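Local coordinates for putative uncharacterized protein (PDB 4F7A) that probably binds mucin O-glycans at the cell surface as a SusD-like outer membrane lipoprotein of a gut Bacteroides, at residues S345-N350 against Q442-Y447. Numbering follows the deposited sequence.
Sequences SLRGIN and QRRTGY
Two arginines, Arg347 and Arg444, extend from two helix ends and meet through their guanidinium groups, with Arg347 NH2 3.4 Å from Arg444 NH1. Both atoms are donors, so neither can bond the other, and the approach is probably tolerated because acceptors lie around them. Glu343, one turn before Arg347, forms salt bridges through OE2 with Arg347 NE and Arg444 NH1. Arg444 NH2 pairs with Glu441, and the two carboxylates probably offset the like charge; Arg347 NH2 donates to Asn213 OD1. Extended from CG to NE, the Arg347 chain carries its guanidinium out to Arg444, the two side chains sliding past each other in opposite directions. Arg444 instead bends at chi2 (-102°) and chi3, which folds its guanidinium back over its neighbour: Thr445 CG2 sits over the centre of one face, 3.3 Å above the plane. NH2 of Arg347 arrives at the edge of this group, near its plane, and the two planes are turned 48° apart. In this helical, TPR-like SusD fold the contact joins the C-terminal ends of helices 334-346 and 435-445. Gly348 closes the first in a Schellman motif; after the second, Thr445 OG1 accepts from Tyr447 N at 3.0 Å in an ST turn. Outside the buried arginine pair the contact is loose: even the nearest CA atoms, of Arg347 and Thr445, stay 13.1 Å apart, and each helix ends at an exposed glycine, Gly348 or Gly446.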
ATOM      1  N   SER A 345     -18.862   5.623  -6.569  1.00 10.48           N
ATOM      2  CA  SER A 345     -19.914   6.488  -7.132  1.00 13.26           C
ATOM      3  C   SER A 345     -19.700   6.713  -8.615  1.00 11.79           C
ATOM      4  O   SER A 345     -20.638   6.622  -9.402  1.00 12.53           O
ATOM      5  CB  SER A 345     -19.980   7.813  -6.380  1.00 14.19           C
ATOM      6  OG  SER A 345     -20.501   7.589  -5.082  1.00 14.72           O
ATOM      7  N   LEU A 346     -18.452   6.975  -9.002  1.00 11.85           N
ATOM      8  CA  LEU A 346     -18.127   7.155 -10.415  1.00 12.33           C
ATOM      9  C   LEU A 346     -18.497   5.936 -11.258  1.00 14.04           C
ATOM     10  O   LEU A 346     -18.927   6.070 -12.423  1.00 13.02           O
ATOM     11  CB  LEU A 346     -16.638   7.480 -10.577  1.00 12.75           C
ATOM     12  CG  LEU A 346     -16.213   8.067 -11.903  1.00 16.09           C
ATOM     13  CD1 LEU A 346     -16.944   9.363 -12.117  1.00 16.06           C
ATOM     14  CD2 LEU A 346     -14.678   8.257 -11.931  1.00 12.51           C
ATOM     15  N   ARG A 347     -18.316   4.750 -10.685  1.00 13.04           N
ATOM     16  CA  ARG A 347     -18.648   3.480 -11.367  1.00 14.82           C
ATOM     17  C   ARG A 347     -20.113   3.063 -11.229  1.00 15.57           C
ATOM     18  O   ARG A 347     -20.530   2.037 -11.796  1.00 16.53           O
ATOM     19  CB  ARG A 347     -17.749   2.360 -10.812  1.00 13.23           C
ATOM     20  CG  ARG A 347     -16.307   2.492 -11.216  1.00 12.29           C
ATOM     21  CD  ARG A 347     -15.443   1.432 -10.567  1.00 13.21           C
ATOM     22  NE  ARG A 347     -14.055   1.595 -10.964  1.00 11.51           N
ATOM     23  CZ  ARG A 347     -13.502   1.065 -12.062  1.00 13.86           C
ATOM     24  NH1 ARG A 347     -14.195   0.280 -12.882  1.00 15.10           N
ATOM     25  NH2 ARG A 347     -12.243   1.303 -12.337  1.00 12.80           N
ATOM     26  N   GLY A 348     -20.907   3.841 -10.493  1.00 14.58           N
ATOM     27  CA  GLY A 348     -22.324   3.524 -10.278  1.00 14.99           C
ATOM     28  C   GLY A 348     -22.571   2.361  -9.329  1.00 14.59           C
ATOM     29  O   GLY A 348     -23.614   1.700  -9.397  1.00 14.35           O
ATOM     30  N   ILE A 349     -21.613   2.071  -8.446  1.00 13.85           N
ATOM     31  CA  ILE A 349     -21.732   0.927  -7.571  1.00 14.58           C
ATOM     32  C   ILE A 349     -21.600   1.312  -6.100  1.00 18.73           C
ATOM     33  O   ILE A 349     -21.273   0.474  -5.259  1.00 18.25           O
ATOM     34  CB  ILE A 349     -20.748  -0.218  -7.989  1.00 15.42           C
ATOM     35  CG1 ILE A 349     -19.282   0.217  -7.899  1.00 19.10           C
ATOM     36  CG2 ILE A 349     -21.076  -0.695  -9.412  1.00 16.26           C
ATOM     37  CD1 ILE A 349     -18.279  -0.873  -8.409  1.00 16.77           C
ATOM     38  N   ASN A 350     -21.884   2.579  -5.789  1.00 16.26           N
ATOM     39  CA  ASN A 350     -21.951   3.028  -4.411  1.00 14.58           C
ATOM     40  C   ASN A 350     -23.414   2.989  -3.986  1.00 14.59           C
ATOM     41  O   ASN A 350     -24.223   3.706  -4.555  1.00 16.95           O
ATOM     42  CB  ASN A 350     -21.393   4.456  -4.292  1.00 14.63           C
ATOM     43  CG  ASN A 350     -21.250   4.917  -2.877  1.00 15.69           C
ATOM     44  OD1 ASN A 350     -21.930   4.426  -1.979  1.00 18.11           O
ATOM     45  ND2 ASN A 350     -20.361   5.897  -2.658  1.00 12.27           N
ATOM     46  N   GLN A 442      -1.657   2.176  -8.712  1.00 10.10           N
ATOM     47  CA  GLN A 442      -1.060   2.664  -9.945  1.00 12.13           C
ATOM     48  C   GLN A 442      -1.058   1.602 -11.057  1.00 12.31           C
ATOM     49  O   GLN A 442      -1.360   1.889 -12.221  1.00 11.24           O
ATOM     50  CB  GLN A 442       0.347   3.166  -9.670  1.00 11.93           C
ATOM     51  CG  GLN A 442       1.032   3.777 -10.881  1.00 12.74           C
ATOM     52  CD  GLN A 442       1.809   2.783 -11.721  1.00 17.19           C
ATOM     53  OE1 GLN A 442       2.150   1.692 -11.269  1.00 13.87           O
ATOM     54  NE2 GLN A 442       2.123   3.180 -12.945  1.00 16.55           N
ATOM     55  N   ARG A 443      -0.744   0.367 -10.673  1.00 12.61           N
ATOM     56  CA  ARG A 443      -0.782  -0.750 -11.610  1.00 10.96           C
ATOM     57  C   ARG A 443      -2.199  -1.080 -12.040  1.00 12.28           C
ATOM     58  O   ARG A 443      -2.429  -1.404 -13.199  1.00 12.70           O
ATOM     59  CB  ARG A 443      -0.090  -1.984 -11.027  1.00  8.69           C
ATOM     60  CG  ARG A 443       1.422  -1.773 -10.879  1.00 11.78           C
ATOM     61  CD  ARG A 443       2.101  -2.951 -10.253  1.00 12.19           C
ATOM     62  NE  ARG A 443       1.874  -2.957  -8.803  1.00  9.90           N
ATOM     63  CZ  ARG A 443       1.662  -4.048  -8.068  1.00 11.57           C
ATOM     64  NH1 ARG A 443       1.637  -5.252  -8.638  1.00 11.85           N
ATOM     65  NH2 ARG A 443       1.466  -3.929  -6.763  1.00 13.30           N
ATOM     66  N   ARG A 444      -3.144  -0.960 -11.110  1.00 10.98           N
ATOM     67  CA  ARG A 444      -4.517  -1.328 -11.366  1.00 10.25           C
ATOM     68  C   ARG A 444      -5.176  -0.310 -12.303  1.00 13.44           C
ATOM     69  O   ARG A 444      -5.850  -0.681 -13.269  1.00 12.32           O
ATOM     70  CB  ARG A 444      -5.270  -1.419 -10.027  1.00 12.81           C
ATOM     71  CG  ARG A 444      -6.555  -2.250 -10.048  1.00 17.61           C
ATOM     72  CD  ARG A 444      -7.848  -1.489 -10.104  1.00 15.24           C
ATOM     73  NE  ARG A 444      -8.051  -0.486  -9.040  1.00 12.34           N
ATOM     74  CZ  ARG A 444      -9.090   0.357  -9.023  1.00 12.62           C
ATOM     75  NH1 ARG A 444     -10.023   0.314  -9.973  1.00 13.28           N
ATOM     76  NH2 ARG A 444      -9.192   1.260  -8.074  1.00 14.24           N
ATOM     77  N   THR A 445      -4.935   0.973 -12.055  1.00 12.01           N
ATOM     78  CA  THR A 445      -5.692   2.029 -12.774  1.00 12.23           C
ATOM     79  C   THR A 445      -4.900   2.805 -13.818  1.00 11.42           C
ATOM     80  O   THR A 445      -5.491   3.555 -14.615  1.00 11.84           O
ATOM     81  CB  THR A 445      -6.210   3.076 -11.784  1.00 11.96           C
ATOM     82  OG1 THR A 445      -5.101   3.805 -11.234  1.00 10.48           O
ATOM     83  CG2 THR A 445      -7.014   2.415 -10.635  1.00 12.57           C
ATOM     84  N   GLY A 446      -3.567   2.732 -13.750  1.00 11.86           N
ATOM     85  CA  GLY A 446      -2.698   3.576 -14.577  1.00 11.25           C
ATOM     86  C   GLY A 446      -2.416   4.959 -14.004  1.00 12.12           C
ATOM     87  O   GLY A 446      -1.713   5.773 -14.634  1.00 12.83           O
ATOM     88  N   TYR A 447      -2.940   5.220 -12.804  1.00 11.70           N
ATOM     89  CA  TYR A 447      -2.852   6.523 -12.171  1.00 10.89           C
ATOM     90  C   TYR A 447      -2.195   6.424 -10.795  1.00 10.60           C
ATOM     91  O   TYR A 447      -2.339   5.423 -10.100  1.00 10.22           O
ATOM     92  CB  TYR A 447      -4.235   7.143 -12.029  1.00 11.03           C
ATOM     93  CG  TYR A 447      -5.004   7.244 -13.346  1.00 13.69           C
ATOM     94  CD1 TYR A 447      -4.433   7.829 -14.467  1.00 12.75           C
ATOM     95  CD2 TYR A 447      -6.303   6.754 -13.460  1.00 10.88           C
ATOM     96  CE1 TYR A 447      -5.122   7.913 -15.694  1.00 15.47           C
ATOM     97  CE2 TYR A 447      -7.021   6.881 -14.670  1.00 11.87           C
ATOM     98  CZ  TYR A 447      -6.403   7.434 -15.791  1.00 13.27           C
ATOM     99  OH  TYR A 447      -7.103   7.537 -16.990  1.00 14.33           O
TER